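Local coordinates for probable benzoylformate decarboxylase (Rhodococcus jostii, PDB 7ORX), which belongs to the thiamine diphosphate-binding enzyme family and holds thiamine diphosphate in a pocket shared by two subunits, at residues H73-S78 and G119-P124; G83-S88 and K154-V159; A52-A57 and L95-G100. One frame throughout, in Å; residues are numbered along the deposited sequence.

Interaction 1 of 3, residues H73-S78 and G119-P124; sequences HAASGS and GTLMKP. With TPP (thiamine diphosphate), chain K.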
# COMPACT_ATOMS: atom_id res chain seq x y z
N HIS C 73 -1.36 20.75 -5.33
CA HIS C 73 0.05 20.82 -5.77
C HIS C 73 0.85 19.62 -5.25
O HIS C 73 1.26 19.66 -4.10
CB HIS C 73 0.71 22.13 -5.34
CG HIS C 73 2.15 22.13 -5.68
ND1 HIS C 73 2.61 22.02 -7.01
CD2 HIS C 73 3.24 22.08 -4.89
CE1 HIS C 73 3.92 21.96 -7.02
NE2 HIS C 73 4.33 22.01 -5.73
N ALA C 74 1.14 18.65 -6.13
CA ALA C 74 2.19 17.61 -5.93
C ALA C 74 1.92 16.86 -4.62
O ALA C 74 0.73 16.72 -4.24
CB ALA C 74 3.55 18.29 -5.95
N ALA C 75 2.98 16.41 -3.93
CA ALA C 75 2.92 15.62 -2.67
C ALA C 75 2.67 16.52 -1.45
O ALA C 75 1.87 16.09 -0.56
CB ALA C 75 4.20 14.83 -2.52
N SER C 76 3.31 17.69 -1.39
CA SER C 76 3.23 18.66 -0.26
C SER C 76 1.81 19.22 -0.14
O SER C 76 1.28 19.26 1.00
CB SER C 76 4.29 19.75 -0.35
OG SER C 76 4.54 20.16 -1.70
N GLY C 77 1.21 19.62 -1.27
CA GLY C 77 -0.19 20.10 -1.36
C GLY C 77 -1.22 19.00 -1.09
O GLY C 77 -2.18 19.27 -0.33
N SER C 78 -1.04 17.80 -1.67
CA SER C 78 -1.94 16.63 -1.47
C SER C 78 -1.92 16.19 0.00
O SER C 78 -3.02 15.96 0.56
CB SER C 78 -1.59 15.49 -2.41
OG SER C 78 -1.87 15.91 -3.71
N GLY C 119 -0.32 7.16 -6.24
CA GLY C 119 -1.39 6.18 -5.95
C GLY C 119 -1.41 5.71 -4.49
O GLY C 119 -2.52 5.48 -3.95
N THR C 120 -0.24 5.56 -3.86
CA THR C 120 -0.09 5.13 -2.44
C THR C 120 -0.39 6.30 -1.48
O THR C 120 -1.01 6.05 -0.43
CB THR C 120 1.32 4.57 -2.15
OG1 THR C 120 1.70 3.65 -3.18
CG2 THR C 120 1.43 3.90 -0.79
N LEU C 121 0.07 7.52 -1.80
CA LEU C 121 0.03 8.69 -0.87
C LEU C 121 -1.35 8.78 -0.19
O LEU C 121 -1.38 8.76 1.08
CB LEU C 121 0.41 9.96 -1.65
CG LEU C 121 0.46 11.28 -0.85
CD1 LEU C 121 1.50 11.26 0.29
CD2 LEU C 121 0.71 12.44 -1.80
N MET C 122 -2.44 8.76 -0.97
CA MET C 122 -3.82 9.11 -0.53
C MET C 122 -4.60 7.87 -0.07
O MET C 122 -5.68 8.06 0.51
CB MET C 122 -4.61 9.80 -1.63
CG MET C 122 -3.91 11.00 -2.22
SD MET C 122 -3.73 12.26 -0.91
CE MET C 122 -4.95 13.48 -1.39
N LYS C 123 -4.11 6.65 -0.30
CA LYS C 123 -4.62 5.42 0.38
C LYS C 123 -4.25 5.50 1.87
O LYS C 123 -3.16 5.96 2.22
CB LYS C 123 -4.11 4.13 -0.27
CG LYS C 123 -4.68 3.82 -1.65
CD LYS C 123 -6.00 4.47 -1.92
CE LYS C 123 -6.62 3.94 -3.20
NZ LYS C 123 -7.60 2.86 -2.94
N PRO C 124 -5.15 5.03 2.79
CA PRO C 124 -6.35 4.26 2.44
C PRO C 124 -7.67 5.05 2.37
O PRO C 124 -8.71 4.46 2.53
CB PRO C 124 -6.41 3.31 3.65
CG PRO C 124 -6.05 4.20 4.81
CD PRO C 124 -5.04 5.19 4.25
N1' TPP K . 1.38 24.56 -1.70
C2' TPP K . 2.36 23.95 -1.03
CM2 TPP K . 2.01 23.24 0.23
N3' TPP K . 3.64 23.91 -1.40
C4' TPP K . 3.97 24.55 -2.54
N4' TPP K . 5.26 24.49 -2.91
C5' TPP K . 3.01 25.24 -3.31
C6' TPP K . 1.71 25.20 -2.83
C7' TPP K . 3.37 25.96 -4.58
N3 TPP K . 4.21 27.15 -4.35
C2 TPP K . 5.54 27.10 -4.41
S1 TPP K . 6.18 28.64 -4.73
C5 TPP K . 4.68 29.36 -4.22
C4 TPP K . 3.71 28.42 -4.07
CM4 TPP K . 2.29 28.67 -3.67
C6 TPP K . 4.58 30.84 -3.96
C7 TPP K . 4.75 31.22 -2.50
O7 TPP K . 4.61 32.66 -2.36
PA TPP K . 5.58 33.50 -1.38
O1A TPP K . 5.91 32.69 -0.17
O2A TPP K . 4.89 34.82 -1.31
O3A TPP K . 6.97 33.64 -2.16
PB TPP K . 7.42 34.64 -3.32
O1B TPP K . 8.80 35.16 -2.95
O2B TPP K . 7.44 33.80 -4.56
O3B TPP K . 6.37 35.72 -3.35

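Interaction 2 of 3, residues G83-S88 and K154-V159; sequences GALTNS and KGPVYV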
# COMPACT_ATOMS: atom_id res chain seq x y z
N GLY C 83 -6.01 15.11 6.13
CA GLY C 83 -6.89 15.29 7.30
C GLY C 83 -8.30 15.59 6.85
O GLY C 83 -9.26 14.88 7.29
N ALA C 84 -8.45 16.59 5.98
CA ALA C 84 -9.77 17.05 5.50
C ALA C 84 -10.47 15.89 4.79
O ALA C 84 -11.65 15.69 5.01
CB ALA C 84 -9.59 18.25 4.64
N LEU C 85 -9.71 15.12 4.02
CA LEU C 85 -10.21 14.03 3.14
C LEU C 85 -10.89 12.95 3.98
O LEU C 85 -11.83 12.34 3.46
CB LEU C 85 -9.01 13.48 2.36
CG LEU C 85 -9.26 13.10 0.92
CD1 LEU C 85 -10.33 13.96 0.26
CD2 LEU C 85 -7.96 13.16 0.15
N THR C 86 -10.46 12.73 5.22
CA THR C 86 -11.11 11.76 6.14
C THR C 86 -12.60 12.12 6.29
O THR C 86 -13.43 11.20 6.34
CB THR C 86 -10.45 11.71 7.53
OG1 THR C 86 -10.62 12.94 8.28
CG2 THR C 86 -8.99 11.30 7.43
N ASN C 87 -12.93 13.41 6.42
CA ASN C 87 -14.33 13.82 6.63
C ASN C 87 -15.12 13.43 5.38
O ASN C 87 -16.24 12.95 5.52
CB ASN C 87 -14.46 15.31 7.00
CG ASN C 87 -14.09 15.54 8.46
OD1 ASN C 87 -14.51 14.80 9.35
ND2 ASN C 87 -13.31 16.56 8.73
N SER C 88 -14.51 13.61 4.20
CA SER C 88 -15.15 13.33 2.88
C SER C 88 -15.56 11.86 2.78
O SER C 88 -16.67 11.57 2.31
CB SER C 88 -14.26 13.76 1.78
OG SER C 88 -13.79 15.10 2.05
N LYS C 154 -20.90 6.63 -2.28
CA LYS C 154 -20.20 7.80 -2.85
C LYS C 154 -18.92 8.09 -2.05
O LYS C 154 -18.81 7.68 -0.92
CB LYS C 154 -21.20 8.93 -2.91
CG LYS C 154 -21.98 9.06 -4.19
CD LYS C 154 -23.32 9.79 -4.06
CE LYS C 154 -24.49 8.82 -4.24
NZ LYS C 154 -25.53 8.91 -3.17
N GLY C 155 -17.95 8.79 -2.64
CA GLY C 155 -16.71 9.11 -1.91
C GLY C 155 -15.63 9.73 -2.78
O GLY C 155 -15.71 9.83 -4.00
N PRO C 156 -14.57 10.21 -2.13
CA PRO C 156 -13.49 10.89 -2.82
C PRO C 156 -12.52 10.00 -3.59
O PRO C 156 -12.25 8.87 -3.18
CB PRO C 156 -12.76 11.61 -1.67
CG PRO C 156 -13.00 10.74 -0.48
CD PRO C 156 -14.38 10.15 -0.67
N VAL C 157 -12.00 10.56 -4.68
CA VAL C 157 -11.12 9.86 -5.67
C VAL C 157 -9.93 10.78 -5.95
O VAL C 157 -10.09 12.00 -5.81
CB VAL C 157 -11.93 9.56 -6.95
CG1 VAL C 157 -13.18 8.80 -6.60
CG2 VAL C 157 -12.36 10.83 -7.64
N TYR C 158 -8.78 10.25 -6.33
CA TYR C 158 -7.57 11.05 -6.54
C TYR C 158 -6.93 10.65 -7.86
O TYR C 158 -6.84 9.49 -8.12
CB TYR C 158 -6.59 10.78 -5.41
CG TYR C 158 -5.28 11.54 -5.44
CD1 TYR C 158 -5.18 12.85 -5.01
CD2 TYR C 158 -4.12 10.89 -5.78
CE1 TYR C 158 -3.96 13.51 -4.98
CE2 TYR C 158 -2.89 11.53 -5.74
CZ TYR C 158 -2.81 12.84 -5.32
OH TYR C 158 -1.59 13.46 -5.31
N VAL C 159 -6.50 11.62 -8.64
CA VAL C 159 -5.87 11.43 -9.96
C VAL C 159 -4.64 12.33 -9.98
O VAL C 159 -4.83 13.54 -9.84
CB VAL C 159 -6.84 11.80 -11.09
CG1 VAL C 159 -6.15 11.65 -12.41
CG2 VAL C 159 -8.10 10.97 -11.04

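Interaction 3 of 3, residues A52-A57 and L95-G100; sequences AVLSMA and LVVTAG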
# COMPACT_ATOMS: atom_id res chain seq x y z
N ALA C 52 -8.06 23.79 3.84
CA ALA C 52 -9.15 24.77 3.65
C ALA C 52 -9.77 24.55 2.26
O ALA C 52 -11.00 24.45 2.19
CB ALA C 52 -8.60 26.17 3.82
N VAL C 53 -8.94 24.48 1.22
CA VAL C 53 -9.43 24.25 -0.17
C VAL C 53 -10.38 23.06 -0.17
O VAL C 53 -11.46 23.08 -0.74
CB VAL C 53 -8.24 23.96 -1.09
CG1 VAL C 53 -8.66 23.30 -2.40
CG2 VAL C 53 -7.41 25.20 -1.33
N LEU C 54 -9.93 22.00 0.45
CA LEU C 54 -10.59 20.73 0.26
C LEU C 54 -11.86 20.71 1.11
O LEU C 54 -12.91 20.25 0.61
CB LEU C 54 -9.59 19.64 0.61
CG LEU C 54 -10.08 18.29 0.15
CD1 LEU C 54 -8.98 17.59 -0.61
CD2 LEU C 54 -10.63 17.52 1.35
N SER C 55 -11.79 21.25 2.32
CA SER C 55 -12.98 21.40 3.20
C SER C 55 -14.01 22.35 2.57
O SER C 55 -15.21 22.06 2.70
CB SER C 55 -12.58 21.87 4.55
OG SER C 55 -11.96 20.83 5.30
N MET C 56 -13.58 23.44 1.91
CA MET C 56 -14.48 24.33 1.13
C MET C 56 -15.19 23.49 0.05
O MET C 56 -16.41 23.62 -0.12
CB MET C 56 -13.72 25.48 0.46
CG MET C 56 -13.64 26.73 1.28
SD MET C 56 -12.38 27.95 0.69
CE MET C 56 -12.93 28.00 -1.00
N ALA C 57 -14.42 22.67 -0.68
CA ALA C 57 -14.94 21.83 -1.76
C ALA C 57 -15.98 20.90 -1.17
O ALA C 57 -17.03 20.72 -1.76
CB ALA C 57 -13.81 21.08 -2.40
N LEU C 95 -15.89 14.16 -3.91
CA LEU C 95 -14.78 15.04 -4.34
C LEU C 95 -13.93 14.30 -5.37
O LEU C 95 -13.51 13.15 -5.12
CB LEU C 95 -13.88 15.39 -3.15
CG LEU C 95 -14.56 16.08 -1.98
CD1 LEU C 95 -13.51 16.53 -0.95
CD2 LEU C 95 -15.37 17.27 -2.44
N VAL C 96 -13.60 14.98 -6.45
CA VAL C 96 -12.63 14.48 -7.47
C VAL C 96 -11.36 15.30 -7.29
O VAL C 96 -11.34 16.47 -7.66
CB VAL C 96 -13.25 14.68 -8.84
CG1 VAL C 96 -12.29 14.21 -9.90
CG2 VAL C 96 -14.60 14.02 -8.93
N VAL C 97 -10.34 14.73 -6.68
CA VAL C 97 -9.14 15.53 -6.34
C VAL C 97 -8.06 15.22 -7.38
O VAL C 97 -7.57 14.11 -7.36
CB VAL C 97 -8.65 15.14 -4.95
CG1 VAL C 97 -7.43 15.93 -4.51
CG2 VAL C 97 -9.77 15.23 -3.94
N THR C 98 -7.72 16.18 -8.24
CA THR C 98 -6.56 16.09 -9.16
C THR C 98 -5.34 16.79 -8.53
O THR C 98 -5.48 17.85 -7.91
CB THR C 98 -6.90 16.71 -10.51
OG1 THR C 98 -6.98 18.12 -10.32
CG2 THR C 98 -8.22 16.21 -11.07
N ALA C 99 -4.16 16.22 -8.71
CA ALA C 99 -2.89 16.79 -8.25
C ALA C 99 -1.95 16.93 -9.45
O ALA C 99 -1.87 16.01 -10.24
CB ALA C 99 -2.32 15.89 -7.19
N GLY C 100 -1.26 18.05 -9.57
CA GLY C 100 -0.13 18.19 -10.50
C GLY C 100 1.01 17.26 -10.13
O GLY C 100 1.33 17.08 -8.96

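Interaction 1 of 3, residues H73-S78 and G119-P124
In the N-terminal thiamine diphosphate-binding domain, helix 74-79, which follows strand 68-73, sets A75 and S78 against L121 of the short, weakly bonded helix 118-121 and M122 next to it. One branch of L121 does most of the touching: its CD2 sits 3.9 Å from S78 CB and 4.0 Å from A75 CA. M122 folds back through chi2 and chi3, a bend that carries its terminal methyl toward the helix, and CE ends 3.7 Å from S78 O and close to S78 CB. No hydrogen bond crosses between the segments; the contact is van der Waals packing. The hydroxyl of S78 is engaged elsewhere. Its OG lies beside the backbone N (chi1 -67°) and reaches back one turn to A74 O at 2.8 Å, with a C=O...donor angle of 168°; the same hydroxyl is hydrogen-bonded to Y158 OH, so the buried oxygen has two partners. At the other end of the segment, H73 meets the cofactor. The bridging carbon C7' of thiamine diphosphate lies 3.8 Å above one imidazole face, displaced toward its rim, and H73 CD2 comes 3.5 Å from C4' of the aminopyrimidine. A74 CB lies 3.7 Å above the centre of the opposite face, while ND1 is hydrogen-bonded to E31. The second subunit completes the pocket with G404, G432, S433 and A463, among others, all hydrogen-bonded to the cofactor. A strand-to-helix turn beside the pyrimidine, faced by another chain, is the subunit-interface cofactor site typical of thiamine diphosphate enzymes.

Interaction 2 of 3, residues G83-S88 and K154-V159
P156 rests its ring against one side of helix 82-90, meeting L85 and S88, which lie three residues apart and so face the same way. CB of P156 is 3.9 Å from L85 CD1, the two side chains pointing opposite ways as they pass. The next ring carbon, CG, lies 4.0 Å from S88 CB, and CD comes equally near the S88 carbonyl, at 4.0 Å from its O. With S88 OG beside the backbone N (chi1 -49°), the hydroxyl is turned from the ring. No hydrogen bond crosses between the segments; the contact is van der Waals. Around this first shell the packing is shared: L85 also touches L54 of helix 50-64 and M122, while S88 touches L54 and L95. The proline is placed by the backbone on both sides of it. K154 O accepts from H92 ND1, G155 bonds to A149, and P156, lacking an N-H, accepts through its carbonyl from the K127 backbone; beyond it V157 enters the sheet through backbone bonds to L95 and V97. V157 turns its side chain away from helix 82-90 and onto A145 and A149 of helix 138-149. Farther out, the helix has its own anchors. T86 OG1 donates back to G83 O at 2.6 Å, an oxygen that also accepts from T86 N at 3.2 Å. The same hydroxyl is hydrogen-bonded to S403 OG. N87 adds bonds from its amide group to S403 N and G405 O, and T86 packs on S76 of the second subunit. An inner parallel strand, next to the edge strand and entered from a proline-bearing loop, with helices packed on its two faces, is the layered alpha/beta/alpha architecture of the thiamine diphosphate-binding fold.

Interaction 3 of 3, residues A52-A57 and L95-G100
L54 holds CG anti to its backbone N (chi1 -167°), which brings both methyls to the strand, and L95 answers with CG beside the backbone N (chi1 -58°), its two branches reaching toward the helix. They meet in the helix-on-sheet layer of the N-terminal alpha/beta domain, where helix 50-64 packs on the first residues of strand 95-101 of the parallel sheet. The short axes of 52-57 and 95-100 run nearly antiparallel, at 152°, and approach to 10.1 Å, a separation spanned mainly by the side chains. L95 forks between two helix positions one turn apart. Its CD1 touches L54 CD2 at 3.8 Å, the side chains crossing obliquely, while CD2 lies against A57, 4.1 Å from CB. L54 uses its other methyl on the next inward-facing strand residue: CD1 comes 4.2 Å from V97 CG2, and here the side chains meet at about a right angle. Alternation along the strand explains why L95 and V97 serve the helix while V96 and T98 do not. All four touching residues are buried and apolar, and L54 extends the packing to A84 of helix 82-90, which sits alongside. Polar groups nearby are engaged away from the contact: S55 OG bonds to G407 O, and T98 OG1 to V70 O on the neighbouring strand 68-73. V70 also touches A57 and V53, so the helix spans two adjacent strands. At the start of strand 95-101 even the helix backbone is met by a methyl, L95 CD2 lying 3.9 Å from the carbonyl oxygen A57 O.

In the fold
All three contacts are buried, and none has a hydrogen bond between its own segments. Interactions 2 and 3 lie deeper in the chain and reach the same sheet, where A99 N bonds to V159 O across neighbouring strands. Interaction 1 lies farther out, about 21 Å from the chain's centre, where the fold meets the cofactor and the second subunit; interaction 2 also touches that subunit, whereas interaction 3 touches no other chain. In interaction 3 the touching side chains are all aliphatic, while the others have serines beside their apolar groups. M122 CG packs against Y158 CG to connect interaction 1 to interaction 2, and S78 OG against A99 CB connects it to interaction 3.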